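Local coordinates for glutathione S-transferase (Acinetobacter baumannii, PDB 4MP4), which belongs to the glutathione transferases and probably joins the thiol of glutathione to electrophilic substrates, although no glutathione is bound in this apo model, at residues 9-14 with 63-68; 24-29 with 163-168; 29-34 with 88-93. All blocks are in the same frame, centred on the assembly; numbering follows the deposited sequence.

Contact 1: 9-14 with 63-68; sequences KLYTDS and VLEHND
K9, L10 and Y11 run alongside E65, L64 and V63 as antiparallel neighbours in the middle of the four-stranded mixed sheet. The strand axes make an angle of 162°, and K9 with E65 forms a hydrogen-bonded pair: K9 N gives to E65 O at 2.7 Å, and E65 N gives back to K9 O at 2.8 Å. Two residues on, Y11 N reaches V63 O at 2.9 Å, nearly in line with the carbonyl; the return bond from V63 N to Y11 O is weak. In between sits the non-hydrogen-bonded pair L10 and L64, where L64 CA adds a C-H contact to K9 O at 3.4 Å.

This is the sheet of the thioredoxin-like N-terminal domain of glutathione transferases, and its two faces differ sharply. L10 and L64 are buried on the helical side: L10 packs on V24 and F25 of helix 19-30, L64 on I77 and L81 of helix 74-84. L10 CD1 also bends back to within 3.8 Å of V63 O.

Y11, E65, K9 and V63 lie on the other face, where the striking feature is a diagonal pair. Y11 has its ring turned beside its own backbone N (chi1 -61°), which carries it back along its strand toward E65. There Y11 OH makes a weak hydrogen bond to E65 OE1 at 2.9 Å, and Y11 CE1 lies 3.4 Å from E65 CD. Ring and carboxylate planes are 49° apart, neither stacked nor perpendicular. At the ring's other contact V63 O lies in the ring plane, at the edge, 3.5 Å from Y11 CD1. K9 turns its ammonium away from E65 and pairs instead with E36 on the neighbouring strand.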
loop_
_atom_site.group_PDB
_atom_site.type_symbol
_atom_site.label_atom_id
_atom_site.label_comp_id
_atom_site.label_asym_id
_atom_site.label_seq_id
_atom_site.Cartn_x
_atom_site.Cartn_y
_atom_site.Cartn_z
ATOM N N LYS A 9 16.951 -6.543 -12.738
ATOM C CA LYS A 9 15.985 -7.010 -13.727
ATOM C C LYS A 9 14.537 -6.764 -13.281
ATOM O O LYS A 9 14.191 -7.039 -12.136
ATOM C CB LYS A 9 16.199 -8.489 -14.052
ATOM C CG LYS A 9 15.339 -8.958 -15.206
ATOM C CD LYS A 9 15.522 -10.411 -15.504
ATOM C CE LYS A 9 15.943 -10.613 -16.932
ATOM N NZ LYS A 9 17.298 -10.044 -17.149
ATOM N N LEU A 10 13.710 -6.254 -14.194
ATOM C CA LEU A 10 12.303 -5.958 -13.917
ATOM C C LEU A 10 11.373 -6.946 -14.608
ATOM O O LEU A 10 11.456 -7.125 -15.814
ATOM C CB LEU A 10 11.955 -4.524 -14.355
ATOM C CG LEU A 10 10.474 -4.109 -14.265
ATOM C CD1 LEU A 10 9.938 -4.164 -12.821
ATOM C CD2 LEU A 10 10.264 -2.748 -14.850
ATOM N N TYR A 11 10.483 -7.586 -13.852
ATOM C CA TYR A 11 9.517 -8.510 -14.454
ATOM C C TYR A 11 8.136 -7.868 -14.566
ATOM O O TYR A 11 7.556 -7.428 -13.575
ATOM C CB TYR A 11 9.449 -9.842 -13.691
ATOM C CG TYR A 11 10.766 -10.593 -13.673
ATOM C CD1 TYR A 11 11.849 -10.097 -12.957
ATOM C CD2 TYR A 11 10.935 -11.783 -14.378
ATOM C CE1 TYR A 11 13.055 -10.751 -12.943
ATOM C CE2 TYR A 11 12.139 -12.449 -14.369
ATOM C CZ TYR A 11 13.201 -11.928 -13.648
ATOM O OH TYR A 11 14.421 -12.576 -13.609
ATOM N N THR A 12 7.615 -7.817 -15.785
ATOM C CA THR A 12 6.284 -7.284 -16.025
ATOM C C THR A 12 5.330 -8.369 -16.532
ATOM O O THR A 12 5.766 -9.459 -16.881
ATOM C CB THR A 12 6.323 -6.151 -17.067
ATOM O OG1 THR A 12 5.013 -5.574 -17.188
ATOM C CG2 THR A 12 6.751 -6.697 -18.413
ATOM N N ASP A 13 4.032 -8.074 -16.574
ATOM C CA ASP A 13 3.097 -8.969 -17.238
ATOM C C ASP A 13 3.355 -8.886 -18.745
ATOM O O ASP A 13 3.781 -7.853 -19.243
ATOM C CB ASP A 13 1.654 -8.591 -16.929
ATOM C CG ASP A 13 1.305 -7.179 -17.376
ATOM O OD1 ASP A 13 1.981 -6.219 -16.951
ATOM O OD2 ASP A 13 0.341 -7.030 -18.150
ATOM N N SER A 14 3.105 -9.974 -19.466
ATOM C CA SER A 14 3.473 -10.056 -20.876
ATOM C C SER A 14 2.739 -9.036 -21.758
ATOM O O SER A 14 3.199 -8.696 -22.844
ATOM C CB SER A 14 3.213 -11.462 -21.405
ATOM O OG SER A 14 1.817 -11.702 -21.516
ATOM N N VAL A 63 8.181 -7.672 -10.167
ATOM C CA VAL A 63 9.219 -8.185 -9.317
ATOM C C VAL A 63 10.497 -7.533 -9.781
ATOM O O VAL A 63 10.730 -7.411 -10.986
ATOM C CB VAL A 63 9.352 -9.702 -9.443
ATOM C CG1 VAL A 63 10.513 -10.196 -8.603
ATOM C CG2 VAL A 63 8.076 -10.357 -8.997
ATOM N N LEU A 64 11.300 -7.073 -8.828
ATOM C CA LEU A 64 12.604 -6.523 -9.152
ATOM C C LEU A 64 13.675 -7.441 -8.609
ATOM O O LEU A 64 13.719 -7.711 -7.407
ATOM C CB LEU A 64 12.783 -5.134 -8.552
ATOM C CG LEU A 64 14.131 -4.501 -8.889
ATOM C CD1 LEU A 64 14.173 -4.101 -10.368
ATOM C CD2 LEU A 64 14.435 -3.312 -7.986
ATOM N N GLU A 65 14.535 -7.932 -9.489
ATOM C CA GLU A 65 15.690 -8.685 -9.027
ATOM C C GLU A 65 16.894 -7.771 -9.064
ATOM O O GLU A 65 17.122 -7.053 -10.043
ATOM C CB GLU A 65 15.891 -9.972 -9.829
ATOM C CG GLU A 65 14.635 -10.856 -9.796
ATOM C CD GLU A 65 14.829 -12.245 -10.403
ATOM O OE1 GLU A 65 15.853 -12.448 -11.109
ATOM O OE2 GLU A 65 13.947 -13.125 -10.169
ATOM N N HIS A 66 17.612 -7.754 -7.950
ATOM C CA HIS A 66 18.842 -7.002 -7.815
ATOM C C HIS A 66 19.864 -7.982 -7.274
ATOM O O HIS A 66 19.837 -8.323 -6.090
ATOM C CB HIS A 66 18.671 -5.834 -6.849
ATOM C CG HIS A 66 19.947 -5.104 -6.555
ATOM N ND1 HIS A 66 20.232 -4.577 -5.312
ATOM C CD2 HIS A 66 21.009 -4.811 -7.341
ATOM C CE1 HIS A 66 21.416 -3.989 -5.349
ATOM N NE2 HIS A 66 21.905 -4.113 -6.569
ATOM N N ASN A 67 20.745 -8.448 -8.154
ATOM C CA ASN A 67 21.695 -9.504 -7.820
ATOM C C ASN A 67 20.975 -10.720 -7.233
ATOM O O ASN A 67 20.111 -11.312 -7.887
ATOM C CB ASN A 67 22.806 -8.978 -6.900
ATOM C CG ASN A 67 23.579 -7.807 -7.526
ATOM O OD1 ASN A 67 23.733 -7.731 -8.747
ATOM N ND2 ASN A 67 24.061 -6.894 -6.691
ATOM N N ASP A 68 21.298 -11.075 -5.996
ATOM C CA ASP A 68 20.717 -12.270 -5.397
ATOM C C ASP A 68 19.416 -12.007 -4.643
ATOM O O ASP A 68 18.917 -12.877 -3.922
ATOM C CB ASP A 68 21.720 -12.938 -4.462
ATOM C CG ASP A 68 21.562 -14.436 -4.438
ATOM O OD1 ASP A 68 20.792 -14.944 -5.286
ATOM O OD2 ASP A 68 22.206 -15.101 -3.593
#

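Contact 2: 24-29 with 163-168; sequences VFVGLH and WSIVDA
D167 holds its carboxylate with both oxygens engaged. OD1 takes hydrogen bonds from Y191 OH and L159 N, while S164 N gives D167 OD2 a straight bond of 2.9 Å (168° at the hydrogen), arriving almost end-on to the C-O bond. The turn so bonded and the first turn of helix 165-178 present W163, I165 and A168 to helix 19-30. The side chains that meet across the two segments are apolar, with no polar pair between them.

V26 does most of the touching. Its CG1 branch, anti to the backbone N (chi1 170°), pushes among three groups. I165 CD1 is nearest, 3.6 Å from V26 CG1. W163 comes next, with CZ2 on the six-membered part of its indole 3.9 Å from V26 CG1; the methyl approaches this ring obliquely. The methyl of A168, a turn further along, sits 4.3 Å from V26 CG1.

In I165 the CG1 branch also extends anti to the backbone N (chi1 -166°), and the bend at chi2 then sets CD1 against V26 CG1. The same I165 CD1 arrives 3.8 Å from G27 N, where the CA atoms of G27 and I165 are 6.6 Å apart. The indole of W163 is backed within its own segment by I165 N, 3.6 Å above one ring face near the rim, and R198 makes a cation-pi contact with it.

V26 and G27 belong to the thioredoxin-like N-terminal domain and I165 to the helical C-terminal domain, so this is buried interdomain packing. The S-I-V-D sequence at 164-167 and the bond from S164 N to D167 OD2 match one half of the N-capping box that glutathione transferases characteristically carry at the start of this helix.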
loop_
_atom_site.group_PDB
_atom_site.type_symbol
_atom_site.label_atom_id
_atom_site.label_comp_id
_atom_site.label_asym_id
_atom_site.label_seq_id
_atom_site.Cartn_x
_atom_site.Cartn_y
_atom_site.Cartn_z
ATOM N N VAL A 24 7.350 1.243 -11.573
ATOM C CA VAL A 24 8.743 0.892 -11.289
ATOM C C VAL A 24 9.678 1.143 -12.481
ATOM O O VAL A 24 10.800 1.632 -12.310
ATOM C CB VAL A 24 8.875 -0.565 -10.815
ATOM C CG1 VAL A 24 10.339 -0.934 -10.600
ATOM C CG2 VAL A 24 8.062 -0.773 -9.541
ATOM N N PHE A 25 9.213 0.809 -13.680
ATOM C CA PHE A 25 9.952 1.098 -14.910
ATOM C C PHE A 25 10.257 2.584 -14.983
ATOM O O PHE A 25 11.401 2.978 -15.301
ATOM C CB PHE A 25 9.123 0.680 -16.125
ATOM C CG PHE A 25 9.703 1.097 -17.459
ATOM C CD1 PHE A 25 9.404 2.336 -18.012
ATOM C CD2 PHE A 25 10.488 0.221 -18.190
ATOM C CE1 PHE A 25 9.926 2.714 -19.245
ATOM C CE2 PHE A 25 11.005 0.589 -19.424
ATOM C CZ PHE A 25 10.712 1.837 -19.956
ATOM N N VAL A 26 9.238 3.401 -14.685
ATOM C CA VAL A 26 9.402 4.854 -14.713
ATOM C C VAL A 26 10.440 5.289 -13.676
ATOM O O VAL A 26 11.349 6.072 -13.979
ATOM C CB VAL A 26 8.065 5.629 -14.529
ATOM C CG1 VAL A 26 8.326 7.130 -14.322
ATOM C CG2 VAL A 26 7.123 5.391 -15.721
ATOM N N GLY A 27 10.324 4.739 -12.467
ATOM C CA GLY A 27 11.272 5.018 -11.404
ATOM C C GLY A 27 12.715 4.702 -11.755
ATOM O O GLY A 27 13.608 5.493 -11.488
ATOM N N LEU A 28 12.946 3.536 -12.343
ATOM C CA LEU A 28 14.292 3.150 -12.760
ATOM C C LEU A 28 14.862 4.123 -13.792
ATOM O O LEU A 28 15.975 4.600 -13.634
ATOM C CB LEU A 28 14.297 1.720 -13.301
ATOM C CG LEU A 28 14.019 0.608 -12.278
ATOM C CD1 LEU A 28 13.505 -0.669 -12.968
ATOM C CD2 LEU A 28 15.287 0.312 -11.489
ATOM N N HIS A 29 14.088 4.431 -14.830
ATOM C CA HIS A 29 14.539 5.355 -15.864
ATOM C C HIS A 29 14.826 6.768 -15.365
ATOM O O HIS A 29 15.812 7.373 -15.757
ATOM C CB HIS A 29 13.561 5.381 -17.043
ATOM C CG HIS A 29 13.794 4.284 -18.030
ATOM N ND1 HIS A 29 14.798 4.333 -18.969
ATOM C CD2 HIS A 29 13.171 3.095 -18.205
ATOM C CE1 HIS A 29 14.782 3.225 -19.687
ATOM N NE2 HIS A 29 13.799 2.459 -19.246
ATOM N N TRP A 163 8.708 17.362 -10.407
ATOM C CA TRP A 163 8.214 16.038 -10.696
ATOM C C TRP A 163 8.526 15.012 -9.594
ATOM O O TRP A 163 9.610 15.006 -9.025
ATOM C CB TRP A 163 8.797 15.571 -12.026
ATOM C CG TRP A 163 8.234 14.263 -12.433
ATOM C CD1 TRP A 163 7.095 14.051 -13.165
ATOM C CD2 TRP A 163 8.752 12.971 -12.114
ATOM N NE1 TRP A 163 6.887 12.709 -13.328
ATOM C CE2 TRP A 163 7.884 12.017 -12.687
ATOM C CE3 TRP A 163 9.863 12.523 -11.390
ATOM C CZ2 TRP A 163 8.088 10.645 -12.574
ATOM C CZ3 TRP A 163 10.072 11.153 -11.276
ATOM C CH2 TRP A 163 9.186 10.232 -11.866
ATOM N N SER A 164 7.558 14.154 -9.288
ATOM C CA SER A 164 7.810 12.963 -8.482
ATOM C C SER A 164 7.071 11.779 -9.080
ATOM O O SER A 164 6.160 11.953 -9.896
ATOM C CB SER A 164 7.370 13.164 -7.036
ATOM O OG SER A 164 6.039 13.611 -6.976
ATOM N N ILE A 165 7.451 10.572 -8.671
ATOM C CA ILE A 165 6.853 9.358 -9.237
ATOM C C ILE A 165 5.312 9.373 -9.084
ATOM O O ILE A 165 4.591 8.697 -9.830
ATOM C CB ILE A 165 7.483 8.086 -8.599
ATOM C CG1 ILE A 165 7.142 6.815 -9.383
ATOM C CG2 ILE A 165 7.085 7.958 -7.154
ATOM C CD1 ILE A 165 7.664 6.813 -10.803
ATOM N N VAL A 166 4.809 10.176 -8.145
ATOM C CA VAL A 166 3.383 10.210 -7.873
ATOM C C VAL A 166 2.655 10.966 -8.991
ATOM O O VAL A 166 1.454 10.746 -9.229
ATOM C CB VAL A 166 3.057 10.797 -6.463
ATOM C CG1 VAL A 166 1.574 10.677 -6.168
ATOM C CG2 VAL A 166 3.825 10.069 -5.389
ATOM N N ASP A 167 3.376 11.843 -9.697
ATOM C CA ASP A 167 2.769 12.487 -10.865
ATOM C C ASP A 167 2.412 11.421 -11.899
ATOM O O ASP A 167 1.313 11.439 -12.488
ATOM C CB ASP A 167 3.662 13.570 -11.486
ATOM C CG ASP A 167 3.818 14.800 -10.582
ATOM O OD1 ASP A 167 2.811 15.548 -10.386
ATOM O OD2 ASP A 167 4.959 15.019 -10.079
ATOM N N ALA A 168 3.321 10.468 -12.081
ATOM C CA ALA A 168 3.118 9.422 -13.073
ATOM C C ALA A 168 1.966 8.496 -12.643
ATOM O O ALA A 168 1.195 8.010 -13.484
ATOM C CB ALA A 168 4.412 8.643 -13.317
#

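Contact 3: 29-34 with 88-93; sequences HEKQIP and TAIYPK
The peptide carbonyl of T88 is the flat group that matters, and K31 meets it from above: K31 NZ lies 2.6 Å from T88 O but 53° out of the carbonyl plane, with a C=O...N angle of 125°. The bond is short but does not use a lone-pair direction. The same ammonium also gives a hydrogen bond to T88 OG1 at 2.9 Å from K31 NZ, so one threonine receives it with backbone and side chain together. E82, by a salt bridge, and Y85 O also lie at K31 NZ, so its three N-H groups are shared among at least four oxygens. Such a set would be expected to favour the charged amine.

The lysine gets there by curling. Its chain is bent at its last two torsions, chi3 being 83°, which turns NZ back onto T88 O and OG1. Nearer the backbone, K31 CG lies 3.5 Å from T88 O.

K31 stands where helix 19-30 of the thioredoxin-like domain ends in a Schellman motif, with Q32 at positive phi. T88 and I90 lie in the loop between helix 74-84 and helix 95-110, which links the two domains of the glutathione transferase fold. The lysine thus ties the end of the first helix to the interdomain linker.

Beside the polar grip there is a smaller apolar one. I90 CG2 rests against the aliphatic part of K31, 3.8 Å from CG, and also lies 4.2 Å from E30 CB. The carboxylate of E30 goes elsewhere, to a salt bridge with R198 and a hydrogen bond with S200. I90 N is held by E82, which therefore serves both the lysine and the linker.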
loop_
_atom_site.group_PDB
_atom_site.type_symbol
_atom_site.label_atom_id
_atom_site.label_comp_id
_atom_site.label_asym_id
_atom_site.label_seq_id
_atom_site.Cartn_x
_atom_site.Cartn_y
_atom_site.Cartn_z
ATOM N N HIS A 29 14.088 4.431 -14.830
ATOM C CA HIS A 29 14.539 5.355 -15.864
ATOM C C HIS A 29 14.826 6.768 -15.365
ATOM O O HIS A 29 15.812 7.373 -15.757
ATOM C CB HIS A 29 13.561 5.381 -17.043
ATOM C CG HIS A 29 13.794 4.284 -18.030
ATOM N ND1 HIS A 29 14.798 4.333 -18.969
ATOM C CD2 HIS A 29 13.171 3.095 -18.205
ATOM C CE1 HIS A 29 14.782 3.225 -19.687
ATOM N NE2 HIS A 29 13.799 2.459 -19.246
ATOM N N GLU A 30 13.966 7.295 -14.506
ATOM C CA GLU A 30 14.226 8.592 -13.880
ATOM C C GLU A 30 15.531 8.598 -13.052
ATOM O O GLU A 30 16.309 9.548 -13.110
ATOM C CB GLU A 30 13.037 9.003 -13.018
ATOM C CG GLU A 30 11.755 9.296 -13.811
ATOM C CD GLU A 30 11.740 10.691 -14.410
ATOM O OE1 GLU A 30 11.016 10.911 -15.407
ATOM O OE2 GLU A 30 12.457 11.574 -13.881
ATOM N N LYS A 31 15.776 7.532 -12.295
ATOM C CA LYS A 31 16.984 7.441 -11.481
ATOM C C LYS A 31 18.206 7.055 -12.312
ATOM O O LYS A 31 19.318 6.939 -11.793
ATOM C CB LYS A 31 16.791 6.431 -10.347
ATOM C CG LYS A 31 15.803 6.879 -9.272
ATOM C CD LYS A 31 15.614 5.798 -8.218
ATOM C CE LYS A 31 16.708 5.844 -7.175
ATOM N NZ LYS A 31 16.675 7.189 -6.545
ATOM N N GLN A 32 17.986 6.849 -13.603
ATOM C CA GLN A 32 19.030 6.379 -14.506
ATOM C C GLN A 32 19.774 5.165 -13.965
ATOM O O GLN A 32 20.996 5.129 -13.946
ATOM C CB GLN A 32 19.992 7.507 -14.868
ATOM C CG GLN A 32 19.304 8.635 -15.618
ATOM C CD GLN A 32 20.276 9.658 -16.170
ATOM O OE1 GLN A 32 20.892 10.413 -15.420
ATOM N NE2 GLN A 32 20.422 9.685 -17.489
ATOM N N ILE A 33 19.011 4.172 -13.526
ATOM C CA ILE A 33 19.567 2.882 -13.163
ATOM C C ILE A 33 19.441 1.943 -14.352
ATOM O O ILE A 33 18.359 1.782 -14.907
ATOM C CB ILE A 33 18.835 2.300 -11.952
ATOM C CG1 ILE A 33 19.001 3.241 -10.757
ATOM C CG2 ILE A 33 19.332 0.908 -11.641
ATOM C CD1 ILE A 33 18.012 3.006 -9.647
ATOM N N PRO A 34 20.559 1.343 -14.774
ATOM C CA PRO A 34 20.483 0.424 -15.908
ATOM C C PRO A 34 19.863 -0.867 -15.436
ATOM O O PRO A 34 20.148 -1.288 -14.312
ATOM C CB PRO A 34 21.952 0.216 -16.283
ATOM C CG PRO A 34 22.698 0.478 -15.020
ATOM C CD PRO A 34 21.936 1.512 -14.277
ATOM N N THR A 88 19.214 10.749 -6.044
ATOM C CA THR A 88 18.320 10.938 -7.177
ATOM C C THR A 88 16.905 10.611 -6.732
ATOM O O THR A 88 16.287 9.653 -7.205
ATOM C CB THR A 88 18.693 10.050 -8.363
ATOM O OG1 THR A 88 18.746 8.681 -7.937
ATOM C CG2 THR A 88 20.037 10.479 -8.925
ATOM N N ALA A 89 16.403 11.425 -5.813
ATOM C CA ALA A 89 15.118 11.171 -5.198
ATOM C C ALA A 89 13.998 11.312 -6.225
ATOM O O ALA A 89 14.041 12.184 -7.095
ATOM C CB ALA A 89 14.905 12.113 -4.018
ATOM N N ILE A 90 13.005 10.436 -6.128
ATOM C CA ILE A 90 11.817 10.535 -6.971
ATOM C C ILE A 90 10.592 10.777 -6.091
ATOM O O ILE A 90 9.469 10.559 -6.513
ATOM C CB ILE A 90 11.628 9.293 -7.864
ATOM C CG1 ILE A 90 11.468 8.036 -7.021
ATOM C CG2 ILE A 90 12.817 9.125 -8.819
ATOM C CD1 ILE A 90 11.391 6.778 -7.848
ATOM N N TYR A 91 10.855 11.220 -4.861
ATOM C CA TYR A 91 9.867 11.768 -3.938
ATOM C C TYR A 91 10.356 13.158 -3.531
ATOM O O TYR A 91 11.545 13.434 -3.609
ATOM C CB TYR A 91 9.731 10.884 -2.691
ATOM C CG TYR A 91 9.077 9.562 -2.970
ATOM C CD1 TYR A 91 7.698 9.469 -3.143
ATOM C CD2 TYR A 91 9.830 8.410 -3.093
ATOM C CE1 TYR A 91 7.092 8.261 -3.416
ATOM C CE2 TYR A 91 9.224 7.191 -3.365
ATOM C CZ TYR A 91 7.853 7.128 -3.521
ATOM O OH TYR A 91 7.253 5.931 -3.795
ATOM N N PRO A 92 9.441 14.035 -3.089
ATOM C CA PRO A 92 9.842 15.401 -2.731
ATOM C C PRO A 92 10.881 15.379 -1.604
ATOM O O PRO A 92 10.950 14.387 -0.864
ATOM C CB PRO A 92 8.532 16.027 -2.235
ATOM C CG PRO A 92 7.446 15.169 -2.831
ATOM C CD PRO A 92 8.004 13.796 -2.849
ATOM N N LYS A 93 11.686 16.435 -1.474
ATOM C CA LYS A 93 12.722 16.428 -0.440
ATOM C C LYS A 93 12.212 16.880 0.937
ATOM O O LYS A 93 12.659 16.368 1.948
ATOM C CB LYS A 93 14.005 17.166 -0.866
ATOM C CG LYS A 93 13.866 18.661 -1.017
ATOM C CD LYS A 93 15.170 19.303 -1.469
ATOM C CE LYS A 93 14.921 20.694 -2.056
ATOM N NZ LYS A 93 13.975 20.658 -3.219
#

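Overall arrangement
From the N terminus, strand 8-13 is followed, after a short loop, by helix 19-30. Contact 1 closes the loop from that strand to strand 63-66, setting up the middle of the sheet. The helix starts two further closures: contact 3, from its C-terminal end to the interdomain linker, and contact 2, to the beginning of helix 165-178. Contact 3 falls wholly within the span of contact 2, and both cross contact 1. L10 packs on V24, F25 and L28, joining contact 1 to contact 2. Contacts 2 and 3 share H29, and I165 N probably hydrogen-bonds to I90 O. Helix 19-30 thus connects sheet, linker and C-terminal domain.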